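Local coordinates for protein putative peptidyl-arginine deiminase (Chlorobium tepidum, PDB 1XKN) that probably hydrolyses the guanidinium group of agmatine or of peptidyl-arginine, releasing ammonia, at residues T90-A93 with D97-P100; P30-P35 with L330-G335; D219-F224 with V230-E235. One frame throughout, in Å; residues are numbered along the deposited sequence.

Contact 1 of 3, residues T90-A93 with D97-P100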
loop_
_atom_site.group_PDB
_atom_site.type_symbol
_atom_site.label_atom_id
_atom_site.label_comp_id
_atom_site.label_asym_id
_atom_site.label_seq_id
_atom_site.Cartn_x
_atom_site.Cartn_y
_atom_site.Cartn_z
ATOM N N THR A 90 -5.379 15.001 -8.156
ATOM C CA THR A 90 -4.210 14.204 -7.826
ATOM C C THR A 90 -3.153 14.471 -8.888
ATOM O O THR A 90 -3.473 14.881 -10.007
ATOM C CB THR A 90 -4.520 12.686 -7.829
ATOM O OG1 THR A 90 -4.791 12.249 -9.169
ATOM C CG2 THR A 90 -5.727 12.385 -6.952
ATOM N N ASN A 91 -1.894 14.256 -8.529
ATOM C CA ASN A 91 -0.799 14.441 -9.471
ATOM C C ASN A 91 -0.404 13.077 -10.013
ATOM O O ASN A 91 -0.110 12.938 -11.202
ATOM C CB ASN A 91 0.401 15.102 -8.792
ATOM C CG ASN A 91 0.084 16.491 -8.272
ATOM O OD1 ASN A 91 -0.031 16.702 -7.068
ATOM N ND2 ASN A 91 -0.071 17.447 -9.188
ATOM N N ASP A 92 -0.391 12.078 -9.131
ATOM C CA ASP A 92 -0.060 10.704 -9.514
ATOM C C ASP A 92 -1.114 9.738 -8.981
ATOM O O ASP A 92 -2.034 10.149 -8.275
ATOM C CB ASP A 92 1.338 10.294 -9.013
ATOM C CG ASP A 92 1.477 10.352 -7.499
ATOM O OD1 ASP A 92 0.573 9.877 -6.777
ATOM O OD2 ASP A 92 2.521 10.852 -7.025
ATOM N N ALA A 93 -0.979 8.455 -9.309
ATOM C CA ALA A 93 -1.953 7.450 -8.879
ATOM C C ALA A 93 -1.525 6.612 -7.672
ATOM O O ALA A 93 -2.191 5.642 -7.330
ATOM C CB ALA A 93 -2.277 6.527 -10.047
ATOM N N ASP A 97 0.812 5.762 -1.107
ATOM C CA ASP A 97 1.784 6.694 -0.546
ATOM C C ASP A 97 1.279 8.095 -0.190
ATOM O O ASP A 97 1.731 8.673 0.798
ATOM C CB ASP A 97 2.979 6.785 -1.498
ATOM C CG ASP A 97 3.685 5.451 -1.663
ATOM O OD1 ASP A 97 4.497 5.319 -2.597
ATOM O OD2 ASP A 97 3.433 4.538 -0.843
ATOM N N HIS A 98 0.350 8.638 -0.976
ATOM C CA HIS A 98 -0.175 9.978 -0.706
ATOM C C HIS A 98 -1.583 9.926 -0.111
ATOM O O HIS A 98 -2.093 10.927 0.400
ATOM C CB HIS A 98 -0.174 10.823 -2.001
ATOM C CG HIS A 98 -1.178 10.388 -3.029
ATOM N ND1 HIS A 98 -0.830 10.080 -4.328
ATOM C CD2 HIS A 98 -2.524 10.250 -2.959
ATOM C CE1 HIS A 98 -1.919 9.775 -5.014
ATOM N NE2 HIS A 98 -2.960 9.870 -4.206
ATOM N N GLY A 99 -2.185 8.740 -0.168
ATOM C CA GLY A 99 -3.547 8.529 0.310
ATOM C C GLY A 99 -3.854 8.631 1.794
ATOM O O GLY A 99 -2.954 8.749 2.623
ATOM N N PRO A 100 -5.145 8.549 2.158
ATOM C CA PRO A 100 -5.604 8.642 3.547
ATOM C C PRO A 100 -5.188 7.520 4.494
ATOM O O PRO A 100 -5.638 6.382 4.372
ATOM C CB PRO A 100 -7.120 8.742 3.396
ATOM C CG PRO A 100 -7.385 7.855 2.234
ATOM C CD PRO A 100 -6.273 8.232 1.259
#
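Asp92, in the loop before the short helix 95-98, meets His98, the last residue of that helix, which links strand 83-87 to strand 101-107 in this deiminase fold. Asp92 begins an Asx turn, its OD1 accepting the backbone N-H of Trp94, and the same oxygen accepts a second N-H from the far end of the helix. That donor is His98 ND1, 2.8 Å from Asp92 OD1, but the bond is weak because the N-H...O angle is only 124°. The oxygen lies near the plane of the imidazole, displaced toward the neighbouring carbon, so that His98 CE1 is 3.1 Å from Asp92 OD1. The backbone also closes on this corner of the ring, with Asp92 O 3.3 Å from His98 CE1. Carboxylate and imidazole planes are 25° apart, and the two side chains run past each other in opposite directions. In His98 the ring is carried between backbone N and carbonyl carbon (chi1 70°), which swings it off the last helical residue and back toward the loop.

Each polar group has a partner at either end, though the ND1 bond is weak. Asp92 OD2 is bonded to Tyr120 OH, and His98 NE2 to Ser21 OG, while Asp133 and Val136 of helix 131-144 pack on the imidazole. An aspartate suits position 92 because its two oxygens can serve the turn and Tyr120 at once; a histidine suits position 98 because its two nitrogens let one ring reach Asp92 on one side and Ser21 on another. A bound sodium ion lies about 7 Å from the His98 side chain. On the loop side the next residue merely brushes the ring, Ala93 C lying 4.2 Å from His98 CE1.

Contact 2 of 3, residues P30-P35 with L330-G335; sequences PGKFEP and LIWGLG
Trp332 reaches across to Pro30 and Lys32 with the pyrrole side of its indole. From CB, which points toward the 30-35 segment, the ring leaves with CG anti to the backbone N (chi1 177°), a torsion that carries the indole off its own turn to the Pro30 carbonyl. The first atom to meet a partner is CD1, which has Lys32 CB 4.1 Å away. Next comes NE1, the one polar atom of the ring, and it donates to the backbone: Trp332 NE1 is 2.9 Å from Pro30 O, with a fairly straight N-H...O angle of 164°. The oxygen sits almost in the indole plane, yet seen from the acceptor the donor stands well above the carbonyl plane, 42° out of it.

The two loops so joined flank neighbouring strands of one mixed sheet: 30-35 follows strand 15-21 and leads to helix 36-50, while 330-335, whose first four residues form a 3-10 turn with Gly333 N bonded to Leu330 O, precedes strand 342-345, the antiparallel partner of 15-21. Trp29 NE1 adds a bond to Leu330 O, so each loop lends the other a tryptophan.

From NE1 on to the benzene part the indole meets the pyrrolidine ring of Pro30, whose CD is 3.6 Å from Trp332 NE1. Pro30 CG touches the benzene part, 3.7 Å from Trp332 CZ2. Proline serves well here, offering a compact hydrocarbon surface beside the very carbonyl that takes the bond. Lys32 bends at chi3 to bring NZ over the indole, but at 5.3 Å from the centroid of the Trp332 five-membered ring the cation-pi attraction is weak at most; NZ also has a long, weak ion pair with Asp329. Tyr277 meets both, by a cation-pi contact with Lys32 and edge-to-face with Trp332.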
loop_
_atom_site.group_PDB
_atom_site.type_symbol
_atom_site.label_atom_id
_atom_site.label_comp_id
_atom_site.label_asym_id
_atom_site.label_seq_id
_atom_site.Cartn_x
_atom_site.Cartn_y
_atom_site.Cartn_z
ATOM N N PRO A 30 5.789 6.728 -19.126
ATOM C CA PRO A 30 6.302 7.315 -20.369
ATOM C C PRO A 30 6.338 6.405 -21.591
ATOM O O PRO A 30 7.054 5.409 -21.620
ATOM C CB PRO A 30 7.688 7.817 -19.967
ATOM C CG PRO A 30 8.106 6.841 -18.918
ATOM C CD PRO A 30 6.842 6.691 -18.096
ATOM N N GLY A 31 5.547 6.762 -22.598
ATOM C CA GLY A 31 5.514 5.992 -23.829
ATOM C C GLY A 31 4.631 4.761 -23.836
ATOM O O GLY A 31 4.580 4.044 -24.835
ATOM N N LYS A 32 3.934 4.501 -22.737
ATOM C CA LYS A 32 3.060 3.338 -22.678
ATOM C C LYS A 32 1.965 3.528 -21.635
ATOM O O LYS A 32 1.818 2.727 -20.713
ATOM C CB LYS A 32 3.876 2.080 -22.365
ATOM C CG LYS A 32 3.135 0.784 -22.666
ATOM C CD LYS A 32 4.055 -0.429 -22.593
ATOM C CE LYS A 32 4.596 -0.644 -21.186
ATOM N NZ LYS A 32 5.431 -1.867 -21.101
ATOM N N PHE A 33 1.186 4.592 -21.795
ATOM C CA PHE A 33 0.108 4.883 -20.863
ATOM C C PHE A 33 -1.219 4.238 -21.259
ATOM O O PHE A 33 -2.027 3.902 -20.399
ATOM C CB PHE A 33 -0.092 6.398 -20.743
ATOM C CG PHE A 33 -1.202 6.787 -19.808
ATOM C CD1 PHE A 33 -0.984 6.853 -18.436
ATOM C CD2 PHE A 33 -2.478 7.051 -20.296
ATOM C CE1 PHE A 33 -2.022 7.177 -17.561
ATOM C CE2 PHE A 33 -3.519 7.374 -19.433
ATOM C CZ PHE A 33 -3.291 7.436 -18.063
ATOM N N GLU A 34 -1.438 4.064 -22.558
ATOM C CA GLU A 34 -2.691 3.492 -23.051
ATOM C C GLU A 34 -3.256 2.269 -22.322
ATOM O O GLU A 34 -4.458 2.205 -22.066
ATOM C CB GLU A 34 -2.575 3.192 -24.544
ATOM C CG GLU A 34 -2.683 4.441 -25.404
ATOM C CD GLU A 34 -2.642 4.131 -26.881
ATOM O OE1 GLU A 34 -3.345 3.190 -27.308
ATOM O OE2 GLU A 34 -1.919 4.836 -27.618
ATOM N N PRO A 35 -2.409 1.282 -21.986
ATOM C CA PRO A 35 -2.894 0.084 -21.287
ATOM C C PRO A 35 -3.237 0.289 -19.808
ATOM O O PRO A 35 -3.997 -0.486 -19.230
ATOM C CB PRO A 35 -1.736 -0.906 -21.443
ATOM C CG PRO A 35 -1.013 -0.423 -22.665
ATOM C CD PRO A 35 -1.044 1.068 -22.493
ATOM N N LEU A 330 1.350 -2.036 -15.796
ATOM C CA LEU A 330 1.241 -1.137 -14.657
ATOM C C LEU A 330 2.601 -0.883 -14.016
ATOM O O LEU A 330 2.926 0.252 -13.666
ATOM C CB LEU A 330 0.282 -1.709 -13.610
ATOM C CG LEU A 330 0.077 -0.840 -12.365
ATOM C CD1 LEU A 330 -0.531 0.498 -12.766
ATOM C CD2 LEU A 330 -0.834 -1.564 -11.375
ATOM N N ILE A 331 3.397 -1.941 -13.883
ATOM C CA ILE A 331 4.712 -1.855 -13.250
ATOM C C ILE A 331 5.698 -0.875 -13.897
ATOM O O ILE A 331 6.713 -0.521 -13.294
ATOM C CB ILE A 331 5.353 -3.271 -13.132
ATOM C CG1 ILE A 331 6.482 -3.252 -12.098
ATOM C CG2 ILE A 331 5.879 -3.732 -14.476
ATOM C CD1 ILE A 331 6.034 -2.822 -10.708
ATOM N N TRP A 332 5.404 -0.438 -15.118
ATOM C CA TRP A 332 6.261 0.528 -15.803
ATOM C C TRP A 332 6.162 1.842 -15.023
ATOM O O TRP A 332 7.013 2.721 -15.149
ATOM C CB TRP A 332 5.790 0.714 -17.254
ATOM C CG TRP A 332 6.549 1.739 -18.070
ATOM C CD1 TRP A 332 6.009 2.658 -18.925
ATOM C CD2 TRP A 332 7.974 1.930 -18.128
ATOM N NE1 TRP A 332 7.002 3.410 -19.511
ATOM C CE2 TRP A 332 8.216 2.986 -19.041
ATOM C CE3 TRP A 332 9.064 1.315 -17.503
ATOM C CZ2 TRP A 332 9.505 3.438 -19.339
ATOM C CZ3 TRP A 332 10.350 1.765 -17.800
ATOM C CH2 TRP A 332 10.558 2.819 -18.712
ATOM N N GLY A 333 5.113 1.955 -14.208
ATOM C CA GLY A 333 4.917 3.138 -13.384
ATOM C C GLY A 333 5.766 3.044 -12.124
ATOM O O GLY A 333 5.819 3.982 -11.323
ATOM N N LEU A 334 6.415 1.891 -11.958
ATOM C CA LEU A 334 7.307 1.598 -10.837
ATOM C C LEU A 334 6.594 1.266 -9.525
ATOM O O LEU A 334 7.167 1.380 -8.438
ATOM C CB LEU A 334 8.302 2.751 -10.639
ATOM C CG LEU A 334 8.996 3.218 -11.926
ATOM C CD1 LEU A 334 9.944 4.362 -11.601
ATOM C CD2 LEU A 334 9.761 2.064 -12.572
ATOM N N GLY A 335 5.342 0.839 -9.648
ATOM C CA GLY A 335 4.532 0.459 -8.503
ATOM C C GLY A 335 3.421 -0.439 -9.017
ATOM O O GLY A 335 3.122 -0.411 -10.213
#

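Contact 3 of 3, residues D219-F224 with V230-E235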
loop_
_atom_site.group_PDB
_atom_site.type_symbol
_atom_site.label_atom_id
_atom_site.label_comp_id
_atom_site.label_asym_id
_atom_site.label_seq_id
_atom_site.Cartn_x
_atom_site.Cartn_y
_atom_site.Cartn_z
ATOM N N ASP A 219 6.871 -2.433 1.136
ATOM C CA ASP A 219 5.773 -3.122 0.463
ATOM C C ASP A 219 6.122 -3.756 -0.888
ATOM O O ASP A 219 5.241 -4.207 -1.617
ATOM C CB ASP A 219 4.529 -2.215 0.360
ATOM C CG ASP A 219 4.593 -1.206 -0.773
ATOM O OD1 ASP A 219 5.678 -0.988 -1.343
ATOM O OD2 ASP A 219 3.528 -0.620 -1.094
ATOM N N ASP A 220 7.409 -3.794 -1.224
ATOM C CA ASP A 220 7.838 -4.456 -2.454
ATOM C C ASP A 220 8.673 -5.652 -2.010
ATOM O O ASP A 220 9.273 -6.343 -2.834
ATOM C CB ASP A 220 8.705 -3.540 -3.331
ATOM C CG ASP A 220 7.885 -2.624 -4.223
ATOM O OD1 ASP A 220 6.756 -3.001 -4.592
ATOM O OD2 ASP A 220 8.385 -1.534 -4.573
HETATM N N MSE A 221 8.679 -5.919 -0.705
HETATM C CA MSE A 221 9.510 -6.991 -0.167
HETATM C C MSE A 221 8.950 -7.851 0.975
HETATM O O MSE A 221 8.959 -9.077 0.893
HETATM C CB MSE A 221 10.836 -6.358 0.268
HETATM C CG MSE A 221 11.862 -7.290 0.862
HETATM SE SE MSE A 221 13.521 -6.326 1.087
HETATM C CE MSE A 221 12.917 -5.002 2.352
ATOM N N ALA A 222 8.484 -7.205 2.040
ATOM C CA ALA A 222 7.970 -7.918 3.202
ATOM C C ALA A 222 6.644 -7.343 3.680
ATOM O O ALA A 222 6.442 -6.124 3.666
ATOM C CB ALA A 222 8.998 -7.873 4.321
ATOM N N ARG A 223 5.746 -8.224 4.117
ATOM C CA ARG A 223 4.414 -7.815 4.566
ATOM C C ARG A 223 3.865 -8.691 5.693
ATOM O O ARG A 223 4.056 -9.904 5.697
ATOM C CB ARG A 223 3.428 -7.907 3.394
ATOM C CG ARG A 223 3.788 -7.111 2.147
ATOM C CD ARG A 223 3.460 -5.638 2.325
ATOM N NE ARG A 223 2.071 -5.450 2.731
ATOM C CZ ARG A 223 1.025 -5.592 1.924
ATOM N NH1 ARG A 223 -0.202 -5.412 2.389
ATOM N NH2 ARG A 223 1.208 -5.894 0.648
ATOM N N PHE A 224 3.177 -8.079 6.651
ATOM C CA PHE A 224 2.553 -8.859 7.712
ATOM C C PHE A 224 1.315 -9.492 7.071
ATOM O O PHE A 224 0.641 -8.843 6.274
ATOM C CB PHE A 224 2.105 -7.961 8.872
ATOM C CG PHE A 224 3.152 -7.755 9.924
ATOM C CD1 PHE A 224 3.549 -8.813 10.741
ATOM C CD2 PHE A 224 3.757 -6.514 10.087
ATOM C CE1 PHE A 224 4.538 -8.638 11.704
ATOM C CE2 PHE A 224 4.743 -6.329 11.042
ATOM C CZ PHE A 224 5.138 -7.392 11.855
ATOM N N VAL A 230 5.135 -12.905 8.886
ATOM C CA VAL A 230 5.595 -12.000 7.847
ATOM C C VAL A 230 5.941 -12.786 6.594
ATOM O O VAL A 230 6.624 -13.810 6.666
ATOM C CB VAL A 230 6.861 -11.228 8.283
ATOM C CG1 VAL A 230 7.373 -10.362 7.133
ATOM C CG2 VAL A 230 6.550 -10.363 9.487
ATOM N N VAL A 231 5.444 -12.324 5.453
ATOM C CA VAL A 231 5.773 -12.972 4.195
ATOM C C VAL A 231 6.866 -12.106 3.589
ATOM O O VAL A 231 6.787 -10.877 3.625
ATOM C CB VAL A 231 4.560 -13.050 3.221
ATOM C CG1 VAL A 231 3.549 -14.054 3.740
ATOM C CG2 VAL A 231 3.916 -11.681 3.042
ATOM N N ILE A 232 7.904 -12.742 3.068
ATOM C CA ILE A 232 8.986 -11.991 2.464
ATOM C C ILE A 232 9.434 -12.630 1.164
ATOM O O ILE A 232 9.569 -13.851 1.062
ATOM C CB ILE A 232 10.198 -11.851 3.425
ATOM C CG1 ILE A 232 11.308 -11.050 2.735
ATOM C CG2 ILE A 232 10.691 -13.227 3.865
ATOM C CD1 ILE A 232 12.472 -10.682 3.636
ATOM N N ALA A 233 9.638 -11.789 0.158
ATOM C CA ALA A 233 10.080 -12.258 -1.142
ATOM C C ALA A 233 11.512 -12.742 -1.026
ATOM O O ALA A 233 12.353 -12.090 -0.400
ATOM C CB ALA A 233 9.995 -11.135 -2.155
ATOM N N VAL A 234 11.787 -13.894 -1.620
ATOM C CA VAL A 234 13.129 -14.448 -1.582
ATOM C C VAL A 234 13.531 -14.900 -2.978
ATOM O O VAL A 234 12.817 -15.665 -3.624
ATOM C CB VAL A 234 13.214 -15.634 -0.591
ATOM C CG1 VAL A 234 13.170 -15.111 0.840
ATOM C CG2 VAL A 234 12.069 -16.591 -0.827
ATOM N N GLU A 235 14.664 -14.393 -3.451
ATOM C CA GLU A 235 15.171 -14.750 -4.769
ATOM C C GLU A 235 16.077 -15.963 -4.619
ATOM O O GLU A 235 16.910 -16.012 -3.713
ATOM C CB GLU A 235 15.951 -13.574 -5.364
ATOM C CG GLU A 235 16.630 -13.861 -6.700
ATOM C CD GLU A 235 15.662 -14.357 -7.754
ATOM O OE1 GLU A 235 14.619 -13.702 -7.963
ATOM O OE2 GLU A 235 15.946 -15.397 -8.383
#
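Ala222 to Phe224 pair with Val230 to Ile232 in an antiparallel beta hairpin. Arg223 and Val231 form its hydrogen-bonded pair: Arg223 N donates to Val231 O at 2.9 Å, and Val231 N returns a bond to Arg223 O at 2.8 Å. A third bond, from Ala233 N to Met221 O (2.9 Å, 167°), extends the pairing beyond the strand 222-224; Met221 is a selenomethionine in the crystal. Met221 O also receives a CA-H contact from Ile232 CA at 3.3 Å.

Of the non-hydrogen-bonded pairs, Val230 and Ile232 bond to strand 265-269, which makes 229-233 the middle strand of its sheet, while Phe224 N donates to Asp161 OD1. Arg223 and Val231 point to one face. The buried guanidinium of Arg223 folds away from the hairpin to salt bridges with Asp161 and Glu11, and its NH2 bonds to the carbonyls of Ala287 and Phe289. Arginine suits the place, since its several N-H groups can serve two carboxylates and two carbonyls at once.

Ala222, Phe224, Val230 and Ile232 share the opposite face, where strand 167-171 packs on Ala222 and Phe224. Small Ala222 leaves its CB 4.1 Å from Val230 CG1, and Phe224 CE1 lies 3.5 Å from Val230 CG2.

How the contacts relate
Contact 2 joins loops near the two ends of the chain, and both other contacts are nested inside the long loop it closes; contact 1 comes first and contact 3 after it. The centre of contact 2 lies about 16 Å from that of contact 1, and that of contact 3 about 23 Å from both; contacts 1 and 3 lie on opposite sides of the chain's centre. Contacts 1 and 2 both adjoin the sheet of strands 83-87, 52-57, 15-21 and 342-345; contact 3 pairs two strands of a separate three-stranded sheet, completed by strand 265-269. Contact 2 thus ties the first part of the chain to the last, as in the propeller-like deiminase superfamily.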